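Local coordinates for protein beta-1,4-galactanase (Thielavia heterothallica, PDB 1HJS) that hydrolyses the beta-1,4-galactosidic linkages of type I arabinogalactans as a family 53 glycoside hydrolase, at residues 135-140 with 178-183; 23-28 with 320-325; 115-120 with 167-172; 39-44 with 72-77. All blocks are in the same frame, centred on the assembly; numbering follows the deposited sequence.

Contact 1 (135-140 with 178-183); sequences EIRAGL and HLDNGW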
loop_
_atom_site.group_PDB
_atom_site.type_symbol
_atom_site.label_atom_id
_atom_site.label_comp_id
_atom_site.label_asym_id
_atom_site.label_seq_id
_atom_site.Cartn_x
_atom_site.Cartn_y
_atom_site.Cartn_z
ATOM N N GLU A 135 7.369 -0.262 -1.624
ATOM C CA GLU A 135 8.492 -0.118 -0.691
ATOM C C GLU A 135 9.830 -0.171 -1.423
ATOM O O GLU A 135 10.678 -1.012 -1.124
ATOM C CB GLU A 135 8.442 -1.212 0.382
ATOM C CG GLU A 135 7.149 -1.212 1.195
ATOM C CD GLU A 135 7.224 -2.096 2.427
ATOM O OE1 GLU A 135 8.039 -3.039 2.429
ATOM O OE2 GLU A 135 6.461 -1.858 3.387
ATOM N N ILE A 136 10.022 0.746 -2.366
ATOM C CA ILE A 136 11.249 0.769 -3.155
ATOM C C ILE A 136 12.391 1.539 -2.497
ATOM O O ILE A 136 13.181 2.204 -3.173
ATOM C CB ILE A 136 10.978 1.342 -4.567
ATOM C CG1 ILE A 136 10.355 2.739 -4.470
ATOM C CG2 ILE A 136 10.048 0.404 -5.328
ATOM C CD1 ILE A 136 10.170 3.416 -5.830
ATOM N N ARG A 137 12.482 1.420 -1.174
ATOM C CA ARG A 137 13.515 2.092 -0.386
ATOM C C ARG A 137 14.929 1.632 -0.753
ATOM O O ARG A 137 15.905 2.362 -0.551
ATOM C CB ARG A 137 13.266 1.833 1.095
ATOM C CG ARG A 137 14.179 2.593 2.030
ATOM C CD ARG A 137 14.312 1.811 3.325
ATOM N NE ARG A 137 15.353 0.802 3.232
ATOM C CZ ARG A 137 15.420 -0.288 3.989
ATOM N NH1 ARG A 137 14.491 -0.537 4.904
ATOM N NH2 ARG A 137 16.443 -1.117 3.850
ATOM N N ALA A 138 15.044 0.412 -1.263
ATOM C CA ALA A 138 16.341 -0.112 -1.680
ATOM C C ALA A 138 16.322 -0.245 -3.203
ATOM O O ALA A 138 17.089 -1.007 -3.790
ATOM C CB ALA A 138 16.607 -1.464 -1.021
ATOM N N GLY A 139 15.425 0.508 -3.835
ATOM C CA GLY A 139 15.307 0.479 -5.280
ATOM C C GLY A 139 14.268 -0.511 -5.768
ATOM O O GLY A 139 13.419 -0.982 -4.997
ATOM N N LEU A 140 14.336 -0.830 -7.055
ATOM C CA LEU A 140 13.405 -1.769 -7.669
ATOM C C LEU A 140 14.100 -2.461 -8.829
ATOM O O LEU A 140 15.204 -2.071 -9.214
ATOM C CB LEU A 140 12.175 -1.028 -8.201
ATOM C CG LEU A 140 12.407 -0.142 -9.436
ATOM C CD1 LEU A 140 11.062 0.229 -10.053
ATOM C CD2 LEU A 140 13.189 1.107 -9.050
ATOM N N HIS A 178 6.230 4.824 -3.082
ATOM C CA HIS A 178 6.055 4.223 -1.768
ATOM C C HIS A 178 7.328 3.646 -1.151
ATOM O O HIS A 178 7.951 2.753 -1.720
ATOM C CB HIS A 178 4.990 3.120 -1.894
ATOM C CG HIS A 178 4.820 2.276 -0.668
ATOM N ND1 HIS A 178 4.301 0.999 -0.718
ATOM C CD2 HIS A 178 5.087 2.523 0.637
ATOM C CE1 HIS A 178 4.260 0.494 0.503
ATOM N NE2 HIS A 178 4.732 1.399 1.343
ATOM N N LEU A 179 7.688 4.166 0.022
ATOM C CA LEU A 179 8.856 3.716 0.777
ATOM C C LEU A 179 8.387 3.141 2.119
ATOM O O LEU A 179 7.321 3.501 2.621
ATOM C CB LEU A 179 9.803 4.895 1.042
ATOM C CG LEU A 179 10.867 5.251 -0.001
ATOM C CD1 LEU A 179 10.294 5.222 -1.397
ATOM C CD2 LEU A 179 11.463 6.616 0.343
ATOM N N ASP A 180 9.180 2.247 2.698
ATOM C CA ASP A 180 8.828 1.660 3.989
ATOM C C ASP A 180 9.289 2.593 5.115
ATOM O O ASP A 180 9.776 3.695 4.857
ATOM C CB ASP A 180 9.496 0.291 4.136
ATOM C CG ASP A 180 11.001 0.391 4.291
ATOM O OD1 ASP A 180 11.615 1.249 3.623
ATOM O OD2 ASP A 180 11.570 -0.396 5.078
ATOM N N ASN A 181 9.123 2.143 6.357
ATOM C CA ASN A 181 9.534 2.900 7.542
ATOM C C ASN A 181 9.258 4.406 7.482
ATOM O O ASN A 181 10.184 5.227 7.518
ATOM C CB ASN A 181 11.027 2.664 7.819
ATOM C CG ASN A 181 11.352 1.200 8.082
ATOM O OD1 ASN A 181 10.498 0.436 8.536
ATOM N ND2 ASN A 181 12.593 0.807 7.811
ATOM N N GLY A 182 7.980 4.766 7.421
ATOM C CA GLY A 182 7.605 6.166 7.354
ATOM C C GLY A 182 8.106 7.009 8.509
ATOM O O GLY A 182 8.185 8.234 8.395
ATOM N N TRP A 183 8.443 6.361 9.620
ATOM C CA TRP A 183 8.936 7.062 10.804
ATOM C C TRP A 183 10.403 7.465 10.676
ATOM O O TRP A 183 10.885 8.309 11.431
ATOM C CB TRP A 183 8.791 6.167 12.037
ATOM C CG TRP A 183 9.414 4.814 11.844
ATOM C CD1 TRP A 183 8.792 3.683 11.391
ATOM C CD2 TRP A 183 10.789 4.463 12.040
ATOM N NE1 TRP A 183 9.693 2.654 11.293
ATOM C CE2 TRP A 183 10.927 3.102 11.687
ATOM C CE3 TRP A 183 11.920 5.165 12.480
ATOM C CZ2 TRP A 183 12.150 2.427 11.760
ATOM C CZ3 TRP A 183 13.141 4.491 12.552
ATOM C CH2 TRP A 183 13.242 3.135 12.194
#
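Glu135 and His178 lie side by side and point the same way, the carboxylate and imidazole planes turned 68° apart. The touching is done by Glu135 CG, which comes within 3.4 Å of His178 CE1, while the backbone N of Glu135 sits above one face of the same ring, offset toward its rim. Both polar ends converge on one hydroxyl: Glu135 OE2 and His178 NE2 are each hydrogen-bonded to Ser212 OG, which helps fix how the carboxylate is turned. Asp180 meets Glu135 at about a right angle, its CB 3.7 Å from Glu135 CD, so that the methylene, not the carboxylate, lies against the glutamate. With CG between its own N and carbonyl carbon (chi1 69°), Asp180 sends OD2 to the guanidinium edge of Arg137, forming a salt bridge with NH1 of 2.9 Å that is weak as a hydrogen bond. Alongside, Ile136 N donates to His178 O (3.0 Å), and Ile136 CG1 packs on Leu179 CD1 at 4.0 Å. Glu135, the probable proton donor, and His178 also touch Glu245, the probable nucleophile; the contact thus forms part of the active site at the C-terminal strand ends of a clan GH-A TIM barrel.

Contact 2 (23-28 with 320-325); sequences KNTNGN and GQALSS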
loop_
_atom_site.group_PDB
_atom_site.type_symbol
_atom_site.label_atom_id
_atom_site.label_comp_id
_atom_site.label_asym_id
_atom_site.label_seq_id
_atom_site.Cartn_x
_atom_site.Cartn_y
_atom_site.Cartn_z
ATOM N N LYS A 23 -18.688 -12.061 6.807
ATOM C CA LYS A 23 -19.919 -11.610 7.429
ATOM C C LYS A 23 -19.739 -10.246 8.059
ATOM O O LYS A 23 -18.643 -9.895 8.521
ATOM C CB LYS A 23 -20.347 -12.621 8.494
ATOM C CG LYS A 23 -20.317 -14.058 7.994
ATOM C CD LYS A 23 -20.517 -15.055 9.120
ATOM C CE LYS A 23 -20.369 -16.490 8.628
ATOM N NZ LYS A 23 -18.989 -16.800 8.158
ATOM N N ASN A 24 -20.829 -9.486 8.064
ATOM C CA ASN A 24 -20.826 -8.161 8.650
ATOM C C ASN A 24 -20.832 -8.315 10.161
ATOM O O ASN A 24 -20.874 -9.431 10.676
ATOM C CB ASN A 24 -22.057 -7.361 8.202
ATOM C CG ASN A 24 -23.372 -8.023 8.598
ATOM O OD1 ASN A 24 -23.535 -8.496 9.725
ATOM N ND2 ASN A 24 -24.325 -8.040 7.669
ATOM N N THR A 25 -20.797 -7.190 10.864
ATOM C CA THR A 25 -20.785 -7.199 12.316
ATOM C C THR A 25 -22.000 -7.864 12.981
ATOM O O THR A 25 -21.909 -8.289 14.131
ATOM C CB THR A 25 -20.582 -5.763 12.855
ATOM O OG1 THR A 25 -21.480 -4.864 12.194
ATOM C CG2 THR A 25 -19.150 -5.304 12.599
ATOM N N ASN A 26 -23.127 -7.964 12.273
ATOM C CA ASN A 26 -24.317 -8.621 12.833
ATOM C C ASN A 26 -24.171 -10.118 12.611
ATOM O O ASN A 26 -24.972 -10.914 13.104
ATOM C CB ASN A 26 -25.607 -8.207 12.116
ATOM C CG ASN A 26 -25.792 -6.713 12.028
ATOM O OD1 ASN A 26 -26.162 -6.198 10.973
ATOM N ND2 ASN A 26 -25.563 -6.008 13.130
ATOM N N GLY A 27 -23.162 -10.495 11.837
ATOM C CA GLY A 27 -22.954 -11.898 11.551
ATOM C C GLY A 27 -23.698 -12.330 10.300
ATOM O O GLY A 27 -23.910 -13.522 10.082
ATOM N N ASN A 28 -24.106 -11.365 9.481
ATOM C CA ASN A 28 -24.811 -11.674 8.242
ATOM C C ASN A 28 -23.857 -11.767 7.059
ATOM O O ASN A 28 -23.103 -10.835 6.776
ATOM C CB ASN A 28 -25.876 -10.619 7.936
ATOM C CG ASN A 28 -27.194 -10.910 8.619
ATOM O OD1 ASN A 28 -27.662 -12.048 8.625
ATOM N ND2 ASN A 28 -27.808 -9.883 9.182
ATOM N N GLY A 320 -14.628 -15.425 9.756
ATOM C CA GLY A 320 -14.889 -14.462 8.699
ATOM C C GLY A 320 -15.819 -13.313 9.033
ATOM O O GLY A 320 -16.279 -12.606 8.134
ATOM N N GLN A 321 -16.097 -13.108 10.316
ATOM C CA GLN A 321 -16.987 -12.025 10.716
ATOM C C GLN A 321 -16.218 -10.765 11.103
ATOM O O GLN A 321 -15.284 -10.810 11.900
ATOM C CB GLN A 321 -17.870 -12.468 11.883
ATOM C CG GLN A 321 -18.848 -11.401 12.343
ATOM C CD GLN A 321 -19.799 -11.904 13.413
ATOM O OE1 GLN A 321 -19.623 -12.998 13.951
ATOM N NE2 GLN A 321 -20.810 -11.101 13.733
ATOM N N ALA A 322 -16.625 -9.636 10.537
ATOM C CA ALA A 322 -15.971 -8.371 10.830
ATOM C C ALA A 322 -16.034 -8.074 12.323
ATOM O O ALA A 322 -17.078 -8.242 12.956
ATOM C CB ALA A 322 -16.636 -7.247 10.045
ATOM N N LEU A 323 -14.909 -7.641 12.883
ATOM C CA LEU A 323 -14.855 -7.303 14.296
ATOM C C LEU A 323 -15.349 -5.871 14.475
ATOM O O LEU A 323 -15.485 -5.122 13.505
ATOM C CB LEU A 323 -13.424 -7.438 14.824
ATOM C CG LEU A 323 -12.812 -8.837 14.708
ATOM C CD1 LEU A 323 -11.410 -8.835 15.287
ATOM C CD2 LEU A 323 -13.697 -9.847 15.445
ATOM N N SER A 324 -15.612 -5.494 15.719
ATOM C CA SER A 324 -16.104 -4.157 16.032
ATOM C C SER A 324 -15.149 -3.042 15.603
ATOM O O SER A 324 -15.571 -1.907 15.385
ATOM C CB SER A 324 -16.363 -4.044 17.536
ATOM O OG SER A 324 -15.164 -4.260 18.259
ATOM N N SER A 325 -13.868 -3.363 15.488
ATOM C CA SER A 325 -12.877 -2.362 15.107
ATOM C C SER A 325 -13.005 -1.858 13.667
ATOM O O SER A 325 -12.542 -0.767 13.348
ATOM C CB SER A 325 -11.473 -2.925 15.324
ATOM O OG SER A 325 -11.332 -4.164 14.650
#
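Backbone hydrogen bonds between Lys23 and the 320-325 segment make a single beta bridge. Lys23 N donates to Gly320 O at 2.8 Å, and Ala322 N returns a straighter bond to Lys23 O, 2.9 Å long with 170° at the hydrogen. Gln321 CA adds a CA-H...O contact to the same Lys23 oxygen, so two donors of different strength meet there.

The second kind of interaction belongs to the Gln321 side chain. With CG anti to the backbone N (chi1 -179°) and the chain extended beyond it, its amide reaches the type I beta turn formed by Asn24 to Gly27, where NE2 makes a weak bond of 3.0 Å to Thr25 O. On the way CG passes 3.3 Å from Asn24 O. The turn is braced from within by the Asn24 side chain, whose OD1 accepts from Asn28 N at 2.9 Å and, weakly, from Asn26 N. Here the loop between helices 12-17 and 32-38 is tied to the chain that follows the last barrel strand, 290-296, far from the catalytic residues.

Van der Waals contact is slight: Thr25 CG2 lies 3.6 Å from Ala322 O and 4.1 Å from Ala322 CB. As for charge, Lys23 NZ turns to backbone oxygens, bonding to Ser21 O and Ser319 O.

Contact 3 (115-120 with 167-172); sequences DAANKL and SSLSPK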
loop_
_atom_site.group_PDB
_atom_site.type_symbol
_atom_site.label_atom_id
_atom_site.label_comp_id
_atom_site.label_asym_id
_atom_site.label_seq_id
_atom_site.Cartn_x
_atom_site.Cartn_y
_atom_site.Cartn_z
ATOM N N ASP A 115 0.609 -0.597 -20.874
ATOM C CA ASP A 115 -0.289 -1.692 -21.221
ATOM C C ASP A 115 -1.283 -1.981 -20.098
ATOM O O ASP A 115 -2.486 -2.079 -20.333
ATOM C CB ASP A 115 0.523 -2.954 -21.520
ATOM C CG ASP A 115 -0.356 -4.155 -21.811
ATOM O OD1 ASP A 115 -1.002 -4.171 -22.882
ATOM O OD2 ASP A 115 -0.407 -5.078 -20.964
ATOM N N ALA A 116 -0.774 -2.118 -18.875
ATOM C CA ALA A 116 -1.630 -2.390 -17.726
ATOM C C ALA A 116 -2.656 -1.273 -17.541
ATOM O O ALA A 116 -3.834 -1.538 -17.315
ATOM C CB ALA A 116 -0.784 -2.541 -16.467
ATOM N N ALA A 117 -2.199 -0.027 -17.634
ATOM C CA ALA A 117 -3.082 1.126 -17.476
ATOM C C ALA A 117 -4.198 1.115 -18.517
ATOM O O ALA A 117 -5.357 1.377 -18.193
ATOM C CB ALA A 117 -2.282 2.425 -17.584
ATOM N N ASN A 118 -3.846 0.820 -19.764
ATOM C CA ASN A 118 -4.842 0.778 -20.832
ATOM C C ASN A 118 -5.841 -0.351 -20.612
ATOM O O ASN A 118 -7.034 -0.194 -20.873
ATOM C CB ASN A 118 -4.169 0.611 -22.200
ATOM C CG ASN A 118 -3.414 1.852 -22.633
ATOM O OD1 ASN A 118 -3.753 2.967 -22.236
ATOM N ND2 ASN A 118 -2.398 1.669 -23.467
ATOM N N LYS A 119 -5.356 -1.492 -20.131
ATOM C CA LYS A 119 -6.240 -2.627 -19.882
ATOM C C LYS A 119 -7.201 -2.306 -18.749
ATOM O O LYS A 119 -8.354 -2.729 -18.766
ATOM C CB LYS A 119 -5.428 -3.883 -19.567
ATOM C CG LYS A 119 -4.716 -4.443 -20.790
ATOM C CD LYS A 119 -3.871 -5.663 -20.462
ATOM C CE LYS A 119 -3.189 -6.204 -21.718
ATOM N NZ LYS A 119 -2.186 -7.256 -21.396
ATOM N N LEU A 120 -6.726 -1.550 -17.765
ATOM C CA LEU A 120 -7.581 -1.156 -16.652
ATOM C C LEU A 120 -8.662 -0.219 -17.195
ATOM O O LEU A 120 -9.851 -0.387 -16.906
ATOM C CB LEU A 120 -6.757 -0.443 -15.576
ATOM C CG LEU A 120 -5.897 -1.373 -14.713
ATOM C CD1 LEU A 120 -4.864 -0.570 -13.931
ATOM C CD2 LEU A 120 -6.804 -2.152 -13.768
ATOM N N SER A 167 -1.053 6.803 -20.908
ATOM C CA SER A 167 -2.137 5.830 -21.033
ATOM C C SER A 167 -3.483 6.484 -21.304
ATOM O O SER A 167 -3.617 7.709 -21.256
ATOM C CB SER A 167 -2.249 4.986 -19.763
ATOM O OG SER A 167 -2.845 5.734 -18.720
ATOM N N SER A 168 -4.481 5.647 -21.570
ATOM C CA SER A 168 -5.832 6.113 -21.857
ATOM C C SER A 168 -6.686 6.273 -20.601
ATOM O O SER A 168 -7.869 6.590 -20.696
ATOM C CB SER A 168 -6.524 5.142 -22.811
ATOM O OG SER A 168 -6.617 3.856 -22.218
ATOM N N LEU A 169 -6.094 6.046 -19.430
ATOM C CA LEU A 169 -6.833 6.185 -18.181
ATOM C C LEU A 169 -7.442 7.576 -18.088
ATOM O O LEU A 169 -6.733 8.582 -18.178
ATOM C CB LEU A 169 -5.913 5.949 -16.975
ATOM C CG LEU A 169 -5.559 4.493 -16.648
ATOM C CD1 LEU A 169 -4.489 4.454 -15.559
ATOM C CD2 LEU A 169 -6.809 3.751 -16.190
ATOM N N SER A 170 -8.756 7.632 -17.904
ATOM C CA SER A 170 -9.445 8.911 -17.797
ATOM C C SER A 170 -10.624 8.795 -16.834
ATOM O O SER A 170 -11.594 8.086 -17.108
ATOM C CB SER A 170 -9.937 9.358 -19.177
ATOM O OG SER A 170 -10.479 10.667 -19.126
ATOM N N PRO A 171 -10.558 9.504 -15.697
ATOM C CA PRO A 171 -9.454 10.391 -15.310
ATOM C C PRO A 171 -8.160 9.672 -14.939
ATOM O O PRO A 171 -8.152 8.467 -14.681
ATOM C CB PRO A 171 -10.039 11.161 -14.133
ATOM C CG PRO A 171 -10.900 10.126 -13.480
ATOM C CD PRO A 171 -11.608 9.496 -14.662
ATOM N N LYS A 172 -7.066 10.429 -14.924
ATOM C CA LYS A 172 -5.752 9.898 -14.566
ATOM C C LYS A 172 -5.678 9.680 -13.060
ATOM O O LYS A 172 -6.338 10.375 -12.290
ATOM C CB LYS A 172 -4.651 10.889 -14.951
ATOM C CG LYS A 172 -3.740 10.416 -16.055
ATOM C CD LYS A 172 -4.512 10.246 -17.324
ATOM C CE LYS A 172 -3.642 9.724 -18.443
ATOM N NZ LYS A 172 -4.481 9.646 -19.666
#
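Asn118 and Ser168 mark the closest approach of the two backbones, with CA atoms 5.5 Å apart where the irregular 167-172 segment passes helix 102-122. The helical side is regular, whereas the other segment turns through a cis peptide bond before Pro171.

Asn118 carries the polar part with a single oxygen. Its OD1 accepts two hydrogen bonds from Ser168: the backbone N arrives nearly in line with the C=O at 2.9 Å, and OG comes from above the amide plane at 3.0 Å. Ser168 OG stands between its own N and carbonyl carbon (chi1 61°), which brings hydroxyl and N-H to the same acceptor. A leucine in place of Asn118 would probably leave the Ser168 N-H and hydroxyl without this shared acceptor.

Next to this grip, Ala117 CB presses on Ser167 CB at 3.4 Å, tighter than usual for two carbons, and touches Leu169 CD1 at 3.6 Å. The other methyl, Leu169 CD2, lies 4.2 Å from Leu120 CB. Lys172 folds back over its own segment, NZ donating to Ser167 O and Leu169 O.

Ser170 N also bonds to Gln121 OE1 one turn further along the helix. Such packing joins two outer parts of the TIM barrel: the helix before strand 129-132 and the connection from helix 150-165 into strand 174-179.

Contact 4 (39-44 with 72-77); sequences NGVNTV and AGLGVY. With SO4 (sulfate ion), chain H.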
loop_
_atom_site.group_PDB
_atom_site.type_symbol
_atom_site.label_atom_id
_atom_site.label_comp_id
_atom_site.label_asym_id
_atom_site.label_seq_id
_atom_site.Cartn_x
_atom_site.Cartn_y
_atom_site.Cartn_z
ATOM N N ASN A 39 -18.691 -0.059 6.539
ATOM C CA ASN A 39 -17.924 0.382 7.695
ATOM C C ASN A 39 -17.068 1.630 7.481
ATOM O O ASN A 39 -16.162 1.910 8.271
ATOM C CB ASN A 39 -17.058 -0.764 8.224
ATOM C CG ASN A 39 -17.872 -1.813 8.957
ATOM O OD1 ASN A 39 -18.481 -2.694 8.342
ATOM N ND2 ASN A 39 -17.902 -1.714 10.277
ATOM N N GLY A 40 -17.352 2.380 6.419
ATOM C CA GLY A 40 -16.619 3.613 6.176
ATOM C C GLY A 40 -15.481 3.601 5.172
ATOM O O GLY A 40 -14.981 4.657 4.801
ATOM N N VAL A 41 -15.056 2.423 4.736
ATOM C CA VAL A 41 -13.967 2.340 3.769
ATOM C C VAL A 41 -14.424 2.947 2.442
ATOM O O VAL A 41 -15.540 2.683 1.991
ATOM C CB VAL A 41 -13.544 0.873 3.539
ATOM C CG1 VAL A 41 -12.471 0.799 2.451
ATOM C CG2 VAL A 41 -13.009 0.275 4.843
ATOM N N ASN A 42 -13.578 3.770 1.824
ATOM C CA ASN A 42 -13.945 4.373 0.542
ATOM C C ASN A 42 -12.934 4.061 -0.557
ATOM O O ASN A 42 -13.126 4.429 -1.715
ATOM C CB ASN A 42 -14.132 5.894 0.677
ATOM C CG ASN A 42 -12.826 6.647 0.921
ATOM O OD1 ASN A 42 -11.738 6.069 0.938
ATOM N ND2 ASN A 42 -12.938 7.955 1.103
ATOM N N THR A 43 -11.873 3.346 -0.196
ATOM C CA THR A 43 -10.835 2.996 -1.158
ATOM C C THR A 43 -10.170 1.680 -0.786
ATOM O O THR A 43 -9.901 1.423 0.386
ATOM C CB THR A 43 -9.724 4.074 -1.203
ATOM O OG1 THR A 43 -10.314 5.378 -1.293
ATOM C CG2 THR A 43 -8.807 3.846 -2.408
ATOM N N VAL A 44 -9.913 0.845 -1.785
ATOM C CA VAL A 44 -9.237 -0.413 -1.535
ATOM C C VAL A 44 -7.931 -0.444 -2.314
ATOM O O VAL A 44 -7.859 -0.001 -3.465
ATOM C CB VAL A 44 -10.097 -1.648 -1.920
ATOM C CG1 VAL A 44 -11.268 -1.778 -0.955
ATOM C CG2 VAL A 44 -10.584 -1.532 -3.362
ATOM N N ALA A 72 -19.219 -1.541 -5.497
ATOM C CA ALA A 72 -19.537 -1.257 -4.101
ATOM C C ALA A 72 -19.304 0.222 -3.792
ATOM O O ALA A 72 -19.443 0.658 -2.646
ATOM C CB ALA A 72 -18.690 -2.128 -3.179
ATOM N N GLY A 73 -18.946 0.986 -4.822
ATOM C CA GLY A 73 -18.711 2.412 -4.648
ATOM C C GLY A 73 -17.351 2.747 -4.058
ATOM O O GLY A 73 -17.143 3.840 -3.532
ATOM N N LEU A 74 -16.416 1.810 -4.163
ATOM C CA LEU A 74 -15.075 1.998 -3.618
ATOM C C LEU A 74 -14.049 2.379 -4.678
ATOM O O LEU A 74 -14.050 1.829 -5.774
ATOM C CB LEU A 74 -14.610 0.714 -2.925
ATOM C CG LEU A 74 -15.478 0.153 -1.795
ATOM C CD1 LEU A 74 -14.943 -1.207 -1.352
ATOM C CD2 LEU A 74 -15.487 1.131 -0.630
ATOM N N GLY A 75 -13.176 3.323 -4.340
ATOM C CA GLY A 75 -12.131 3.721 -5.269
ATOM C C GLY A 75 -11.061 2.644 -5.237
ATOM O O GLY A 75 -11.009 1.849 -4.298
ATOM N N VAL A 76 -10.203 2.609 -6.249
ATOM C CA VAL A 76 -9.154 1.598 -6.305
ATOM C C VAL A 76 -7.749 2.194 -6.360
ATOM O O VAL A 76 -7.475 3.117 -7.125
ATOM C CB VAL A 76 -9.362 0.665 -7.519
ATOM C CG1 VAL A 76 -8.241 -0.373 -7.592
ATOM C CG2 VAL A 76 -10.715 -0.027 -7.403
ATOM N N TYR A 77 -6.870 1.640 -5.533
ATOM C CA TYR A 77 -5.475 2.053 -5.433
ATOM C C TYR A 77 -4.664 0.853 -5.921
ATOM O O TYR A 77 -4.605 -0.183 -5.261
ATOM C CB TYR A 77 -5.185 2.406 -3.961
ATOM C CG TYR A 77 -3.739 2.514 -3.482
ATOM C CD1 TYR A 77 -2.651 2.221 -4.306
ATOM C CD2 TYR A 77 -3.478 2.845 -2.150
ATOM C CE1 TYR A 77 -1.330 2.244 -3.802
ATOM C CE2 TYR A 77 -2.181 2.869 -1.642
ATOM C CZ TYR A 77 -1.116 2.563 -2.466
ATOM O OH TYR A 77 0.146 2.523 -1.922
HETATM S S SO4 H . -16.274 9.989 1.178
HETATM O O1 SO4 H . -17.333 11.195 1.410
HETATM O O2 SO4 H . -14.979 10.580 1.444
HETATM O O3 SO4 H . -16.558 8.994 1.967
HETATM O O4 SO4 H . -16.393 9.717 -0.230
#
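Asn42, whose carbonyl oxygen accepts from Gly75 N at 2.8 Å, also touches a sulfate ion, probably from the crystallisation liquor. With CG between its own N and carbonyl carbon (chi1 70°), the side chain points away from the 72-77 segment, and ND2 donates weakly to sulfate O2 at 3.3 Å; the same anion is bonded by Arg5 NH2. The other end of the amide, OD1, accepts from Thr43 OG1 at 2.7 Å, with the hydroxyl well above the amide plane. Further bonds, from Arg5 N to OD1 and from ND2 to Thr3 O, pin both ends of the amide. An alanine at this position is likely to deprive the Thr43 hydroxyl and Arg5 N of their acceptor and leave the sulfate with less to hold it.

Between the parallel strands the backbone bonds continue with Val44 N to Gly75 O (2.9 Å) and Tyr77 N to Val44 O (2.8 Å). Thr43 pairs with Gly75 and Val44 with Val76. On the side of Val44 and Val76, Val44 CG1 meets Leu74 CD1 at 3.7 Å, the two side chains crossing at about a right angle. Leu74 CD2 presses against Val41 O at 3.0 Å, a tight approach.

Strands 43-48 and 75-80 are linked through helix 59-71 as a beta-alpha-beta unit, and Ala69 of that helix touches both Val44 and Val76. Strand 4-8 flanks the other edge of 43-48, and Leu74 reaches Ala37 of helix 32-38.

Contacts 1 and 4 both involve the barrel sheet but lie on opposite sides of the chain's centre, about 24 Å apart between centres. Contact 4, buried in the barrel wall, pairs neighbouring strands through regular backbone bonds and aliphatic packing; contact 1, partly buried where strand 174-179 runs out into loop, relies more on acidic side chains, an arginine and an imidazole, and holds the proton donor. Contact 3 is buried between outer elements, a helix and a loop, and contact 2, only partly buried, joins two loops at the periphery; a glutamine amide and backbone pairing serve contact 2, an asparagine oxygen that takes both donors of one serine contact 3. In sequence, contact 2 encloses the other three.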